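Protein DsvD (Desulfovibrio vulgaris, PDB 1UCR) is of unknown function but may play an essential role in dissimilatory sulfite reduction, and its winged-helix motif suggests possible binding to B- and Z-DNA. Local coordinates at residues B[43-53]-B[62-70]. Residues are numbered along the deposited sequence; the frame is centred on the assembly and turned at random.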
ATOM      1  N   LEU B  43      -2.600   1.159 -13.696  1.00  9.21           N
ATOM      2  CA  LEU B  43      -2.587   2.008 -12.510  1.00  8.90           C
ATOM      3  C   LEU B  43      -3.984   2.097 -11.896  1.00  8.90           C
ATOM      4  O   LEU B  43      -4.139   2.070 -10.656  1.00  9.65           O
ATOM      5  CB  LEU B  43      -2.080   3.422 -12.894  1.00  8.79           C
ATOM      6  CG  LEU B  43      -0.595   3.478 -13.236  1.00  8.33           C
ATOM      7  CD1 LEU B  43      -0.274   4.860 -13.789  1.00  9.56           C
ATOM      8  CD2 LEU B  43       0.290   3.208 -12.017  1.00 11.27           C
ATOM      9  N   THR B  44      -5.011   2.215 -12.743  1.00  9.61           N
ATOM     10  CA  THR B  44      -6.365   2.339 -12.230  1.00  9.89           C
ATOM     11  C   THR B  44      -6.774   1.072 -11.525  1.00 10.64           C
ATOM     12  O   THR B  44      -7.424   1.156 -10.468  1.00 11.70           O
ATOM     13  CB  THR B  44      -7.323   2.622 -13.425  1.00 10.88           C
ATOM     14  OG1 THR B  44      -6.913   3.830 -14.070  1.00 10.19           O
ATOM     15  CG2 THR B  44      -8.714   2.815 -12.907  1.00 13.60           C
ATOM     16  N   ALA B  45      -6.418  -0.102 -12.063  1.00 11.28           N
ATOM     17  CA  ALA B  45      -6.749  -1.347 -11.380  1.00 12.31           C
ATOM     18  C   ALA B  45      -6.060  -1.436 -10.040  1.00 11.53           C
ATOM     19  O   ALA B  45      -6.664  -1.872  -9.066  1.00 13.49           O
ATOM     20  CB  ALA B  45      -6.293  -2.505 -12.262  1.00 14.03           C
ATOM     21  N   LEU B  46      -4.803  -0.989  -9.946  1.00 10.75           N
ATOM     22  CA  LEU B  46      -4.114  -0.967  -8.652  1.00 10.43           C
ATOM     23  C   LEU B  46      -4.771   0.022  -7.687  1.00  9.89           C
ATOM     24  O   LEU B  46      -4.773  -0.278  -6.472  1.00 11.61           O
ATOM     25  CB  LEU B  46      -2.637  -0.669  -8.846  1.00 10.85           C
ATOM     26  CG  LEU B  46      -1.822  -1.778  -9.496  1.00 10.85           C
ATOM     27  CD1 LEU B  46      -0.499  -1.234  -9.935  1.00 12.70           C
ATOM     28  CD2 LEU B  46      -1.615  -2.943  -8.522  1.00 13.57           C
ATOM     29  N   VAL B  47      -5.287   1.158  -8.162  1.00  9.99           N
ATOM     30  CA  VAL B  47      -6.067   2.043  -7.250  1.00 10.75           C
ATOM     31  C   VAL B  47      -7.324   1.342  -6.827  1.00 10.37           C
ATOM     32  O   VAL B  47      -7.672   1.391  -5.619  1.00 12.43           O
ATOM     33  CB  VAL B  47      -6.349   3.378  -7.981  1.00 10.09           C
ATOM     34  CG1 VAL B  47      -7.333   4.182  -7.153  1.00 12.73           C
ATOM     35  CG2 VAL B  47      -5.068   4.150  -8.224  1.00 11.16           C
ATOM     36  N   ASN B  48      -8.059   0.694  -7.721  1.00 12.43           N
ATOM     37  CA  ASN B  48      -9.297   0.027  -7.307  1.00 13.65           C
ATOM     38  C   ASN B  48      -9.021  -1.039  -6.251  1.00 13.71           C
ATOM     39  O   ASN B  48      -9.813  -1.211  -5.323  1.00 16.30           O
ATOM     40  CB  ASN B  48      -9.912  -0.666  -8.531  1.00 16.41           C
ATOM     41  CG  ASN B  48     -10.389   0.277  -9.579  1.00 18.52           C
ATOM     42  OD1 ASN B  48     -10.621   1.443  -9.327  1.00 24.96           O
ATOM     43  ND2 ASN B  48     -10.546  -0.304 -10.800  1.00 23.64           N
ATOM     44  N   ASP B  49      -7.889  -1.732  -6.383  1.00 12.81           N
ATOM     45  CA  ASP B  49      -7.508  -2.749  -5.407  1.00 14.59           C
ATOM     46  C   ASP B  49      -6.886  -2.198  -4.137  1.00 11.77           C
ATOM     47  O   ASP B  49      -6.593  -2.977  -3.217  1.00 12.58           O
ATOM     48  CB  ASP B  49      -6.553  -3.716  -6.087  1.00 17.21           C
ATOM     49  CG  ASP B  49      -7.344  -4.544  -7.087  1.00 18.31           C
ATOM     50  OD1 ASP B  49      -6.800  -5.155  -7.975  1.00 23.93           O
ATOM     51  OD2 ASP B  49      -8.603  -4.706  -6.984  1.00 28.76           O
ATOM     52  N   GLU B  50      -6.677  -0.895  -4.075  1.00 11.89           N
ATOM     53  CA  GLU B  50      -6.168  -0.160  -2.936  1.00 11.72           C
ATOM     54  C   GLU B  50      -4.703  -0.485  -2.681  1.00 11.04           C
ATOM     55  O   GLU B  50      -4.196  -0.224  -1.580  1.00 12.19           O
ATOM     56  CB  GLU B  50      -7.005  -0.346  -1.668  1.00 12.57           C
ATOM     57  CG  GLU B  50      -8.435   0.141  -1.916  1.00 14.46           C
ATOM     58  CD  GLU B  50      -9.285   0.082  -0.718  1.00 15.64           C
ATOM     59  OE1 GLU B  50     -10.391  -0.508  -0.766  1.00 16.53           O
ATOM     60  OE2 GLU B  50      -8.877   0.640   0.325  1.00 18.59           O
ATOM     61  N   VAL B  51      -3.991  -0.968  -3.691  1.00 10.98           N
ATOM     62  CA  VAL B  51      -2.535  -1.018  -3.642  1.00 11.23           C
ATOM     63  C   VAL B  51      -1.970   0.382  -3.819  1.00 10.94           C
ATOM     64  O   VAL B  51      -0.984   0.745  -3.212  1.00 12.29           O
ATOM     65  CB  VAL B  51      -1.997  -1.963  -4.728  1.00 11.56           C
ATOM     66  CG1 VAL B  51      -0.475  -1.964  -4.776  1.00 13.40           C
ATOM     67  CG2 VAL B  51      -2.526  -3.360  -4.471  1.00 14.14           C
ATOM     68  N   LEU B  52      -2.616   1.168  -4.698  1.00 10.79           N
ATOM     69  CA  LEU B  52      -2.242   2.552  -4.902  1.00 11.37           C
ATOM     70  C   LEU B  52      -3.339   3.482  -4.428  1.00 11.22           C
ATOM     71  O   LEU B  52      -4.508   3.084  -4.291  1.00 11.97           O
ATOM     72  CB  LEU B  52      -2.017   2.888  -6.406  1.00 10.76           C
ATOM     73  CG  LEU B  52      -0.921   2.070  -7.075  1.00 12.27           C
ATOM     74  CD1 LEU B  52      -0.804   2.454  -8.546  1.00 12.60           C
ATOM     75  CD2 LEU B  52       0.411   2.210  -6.383  1.00 15.02           C
ATOM     76  N   GLU B  53      -2.954   4.732  -4.195  1.00 10.98           N
ATOM     77  CA  GLU B  53      -3.874   5.861  -4.009  1.00 11.81           C
ATOM     78  C   GLU B  53      -3.650   6.847  -5.145  1.00 10.96           C
ATOM     79  O   GLU B  53      -2.560   6.935  -5.728  1.00 10.66           O
ATOM     80  CB  GLU B  53      -3.700   6.435  -2.632  1.00 14.08           C
ATOM     81  CG  GLU B  53      -2.331   6.929  -2.312  1.00 13.68           C
ATOM     82  CD  GLU B  53      -2.087   7.201  -0.864  1.00 13.59           C
ATOM     83  OE1 GLU B  53      -1.085   7.943  -0.607  1.00 16.43           O
ATOM     84  OE2 GLU B  53      -2.790   6.699   0.038  1.00 16.19           O
ATOM     85  N   MET B  62      -1.637  11.848 -10.239  1.00  8.19           N
ATOM     86  CA  MET B  62      -0.519  11.223  -9.549  1.00  8.60           C
ATOM     87  C   MET B  62      -0.981   9.998  -8.815  1.00  8.20           C
ATOM     88  O   MET B  62      -2.155   9.832  -8.471  1.00  9.26           O
ATOM     89  CB  MET B  62       0.152  12.194  -8.562  1.00  9.98           C
ATOM     90  CG  MET B  62       0.580  13.500  -9.228  1.00 10.99           C
ATOM     91  SD  MET B  62       1.529  14.569  -8.100  1.00 12.00           S
ATOM     92  CE  MET B  62       3.172  13.917  -8.379  1.00 13.84           C
ATOM     93  N   TYR B  63       0.005   9.114  -8.544  1.00  8.53           N
ATOM     94  CA  TYR B  63      -0.238   7.829  -7.936  1.00  9.12           C
ATOM     95  C   TYR B  63       0.864   7.561  -6.942  1.00  8.80           C
ATOM     96  O   TYR B  63       2.030   7.883  -7.224  1.00 10.50           O
ATOM     97  CB  TYR B  63      -0.247   6.679  -8.948  1.00  9.02           C
ATOM     98  CG  TYR B  63      -1.283   6.831 -10.056  1.00  8.83           C
ATOM     99  CD1 TYR B  63      -1.051   7.695 -11.144  1.00  8.76           C
ATOM    100  CD2 TYR B  63      -2.505   6.134  -9.988  1.00  8.77           C
ATOM    101  CE1 TYR B  63      -2.006   7.831 -12.130  1.00  8.99           C
ATOM    102  CE2 TYR B  63      -3.457   6.279 -11.010  1.00  8.89           C
ATOM    103  CZ  TYR B  63      -3.178   7.135 -12.065  1.00  8.69           C
ATOM    104  OH  TYR B  63      -4.094   7.312 -13.092  1.00  9.55           O
ATOM    105  N   GLY B  64       0.554   6.904  -5.848  1.00  9.50           N
ATOM    106  CA  GLY B  64       1.544   6.384  -4.908  1.00 10.17           C
ATOM    107  C   GLY B  64       0.984   5.189  -4.171  1.00  9.73           C
ATOM    108  O   GLY B  64      -0.184   4.843  -4.317  1.00 11.03           O
ATOM    109  N   LEU B  65       1.862   4.508  -3.405  1.00 10.50           N
ATOM    110  CA  LEU B  65       1.361   3.368  -2.652  1.00 10.57           C
ATOM    111  C   LEU B  65       0.370   3.775  -1.561  1.00 11.48           C
ATOM    112  O   LEU B  65       0.495   4.835  -0.951  1.00 14.13           O
ATOM    113  CB  LEU B  65       2.587   2.664  -1.977  1.00 13.72           C
ATOM    114  CG  LEU B  65       3.430   1.900  -2.993  1.00 13.16           C
ATOM    115  CD1 LEU B  65       4.791   1.547  -2.384  1.00 19.23           C
ATOM    116  CD2 LEU B  65       2.763   0.621  -3.547  1.00 17.30           C
ATOM    117  N   LYS B  66      -0.662   2.945  -1.322  1.00 12.73           N
ATOM    118  CA  LYS B  66      -1.687   3.260  -0.327  1.00 15.01           C
ATOM    119  C   LYS B  66      -1.055   3.581   0.996  1.00 14.89           C
ATOM    120  O   LYS B  66      -0.226   2.793   1.488  1.00 18.13           O
ATOM    121  CB  LYS B  66      -2.580   2.026  -0.182  1.00 16.18           C
ATOM    122  CG  LYS B  66      -3.820   2.268   0.642  1.00 16.18           C
ATOM    123  CD  LYS B  66      -4.803   3.160  -0.134  1.00 19.60           C
ATOM    124  CE  LYS B  66      -6.181   3.195   0.545  1.00 20.00           C
ATOM    125  NZ  LYS B  66      -6.981   4.267  -0.168  1.00 19.16           N
ATOM    126  N   GLY B  67      -1.463   4.679   1.575  1.00 14.15           N
ATOM    127  CA  GLY B  67      -0.928   5.110   2.871  1.00 15.97           C
ATOM    128  C   GLY B  67       0.201   6.099   2.749  1.00 16.68           C
ATOM    129  O   GLY B  67       0.520   6.792   3.740  1.00 20.45           O
ATOM    130  N   ALA B  68       0.853   6.247   1.596  1.00 15.51           N
ATOM    131  CA  ALA B  68       2.010   7.131   1.487  1.00 15.84           C
ATOM    132  C   ALA B  68       1.661   8.571   1.759  1.00 15.75           C
ATOM    133  O   ALA B  68       2.516   9.273   2.387  1.00 18.65           O
ATOM    134  CB  ALA B  68       2.630   7.005   0.090  1.00 15.17           C
ATOM    135  N   GLY B  69       0.478   8.995   1.297  1.00 16.63           N
ATOM    136  CA  GLY B  69       0.069  10.394   1.543  1.00 17.50           C
ATOM    137  C   GLY B  69      -0.029  10.745   3.001  1.00 18.60           C
ATOM    138  O   GLY B  69       0.477  11.784   3.529  1.00 23.10           O
ATOM    139  N   LYS B  70      -0.694   9.902   3.776  1.00 19.77           N
ATOM    140  CA  LYS B  70      -0.896  10.150   5.208  1.00 21.36           C
ATOM    141  C   LYS B  70       0.441  10.006   5.930  1.00 21.33           C
ATOM    142  O   LYS B  70       0.679  10.746   6.901  1.00 22.09           O
ATOM    143  CB  LYS B  70      -1.956   9.187   5.761  1.00 22.56           C
ATOM    144  CG  LYS B  70      -3.343   9.402   5.170  1.00 29.01           C
ATOM    145  CD  LYS B  70      -4.486   9.448   6.159  1.00 35.60           C
ATOM    146  CE  LYS B  70      -5.828   9.544   5.429  1.00 39.75           C
ATOM    147  NZ  LYS B  70      -6.956   8.794   6.051  1.00 42.49           N
TER
HETATM  148  O   HOH W   1      -9.369   4.033   1.001  1.00 31.06           O
HETATM  149  O   HOH W   2      -6.869   3.761  -3.066  1.00 18.05           O
HETATM  150  O   HOH W   3      -2.550   8.033   2.464  1.00 19.27           O
HETATM  151  O   HOH W   4      -5.494   6.595   0.489  1.00 19.71           O
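Glu53 reaches across Gly64 to the N-terminal end of helix 68-74, where both carboxylate oxygens take backbone amides. Glu53 OE1 accepts the N-H of Gly69 through the syn lone pair, N to OE1 2.7 Å, while Glu53 OE2 takes the N-H of Gly67, N to OE2 2.9 Å, from well above the carboxylate plane. CG sits between the backbone N and the carbonyl carbon (chi1 59°), and from there an extended chain carries the acid over to these amides. Gly67 is the N-cap residue, so the negative group lies at the positive end of the helix dipole, which would be expected to stabilise its charge. The backbones of Glu53 and Gly64 form an antiparallel hydrogen-bonded pair, with Glu53 N to Gly64 O at 2.8 Å. This is the hairpin of strands 52-57 and 60-65, the wing of the winged-helix fold, and the contact ties it to the helices that precede and follow it. On the side of helix 36-48, Tyr63 lays one ring face against Leu43, whose CD1 makes a CH-pi contact 4.0 Å from the ring centroid. Val47 CG2 meets the edge of the ring in its plane, 3.7 Å from Tyr63 CD2, and Tyr63 OH is hydrogen-bonded to Lys40 NZ. Lys66 donates its backbone N-H to Val51 O, and its chain, bent at chi2 (71°), runs alongside Glu50. Lys66 NZ stops 4.1 Å from Glu50 OE2, beyond salt-bridge range; three waters accept from NZ and link it to Leu52 O, Glu53 OE2 and, weakly, Glu50 OE2, which also bonds to Gln6 of the second subunit.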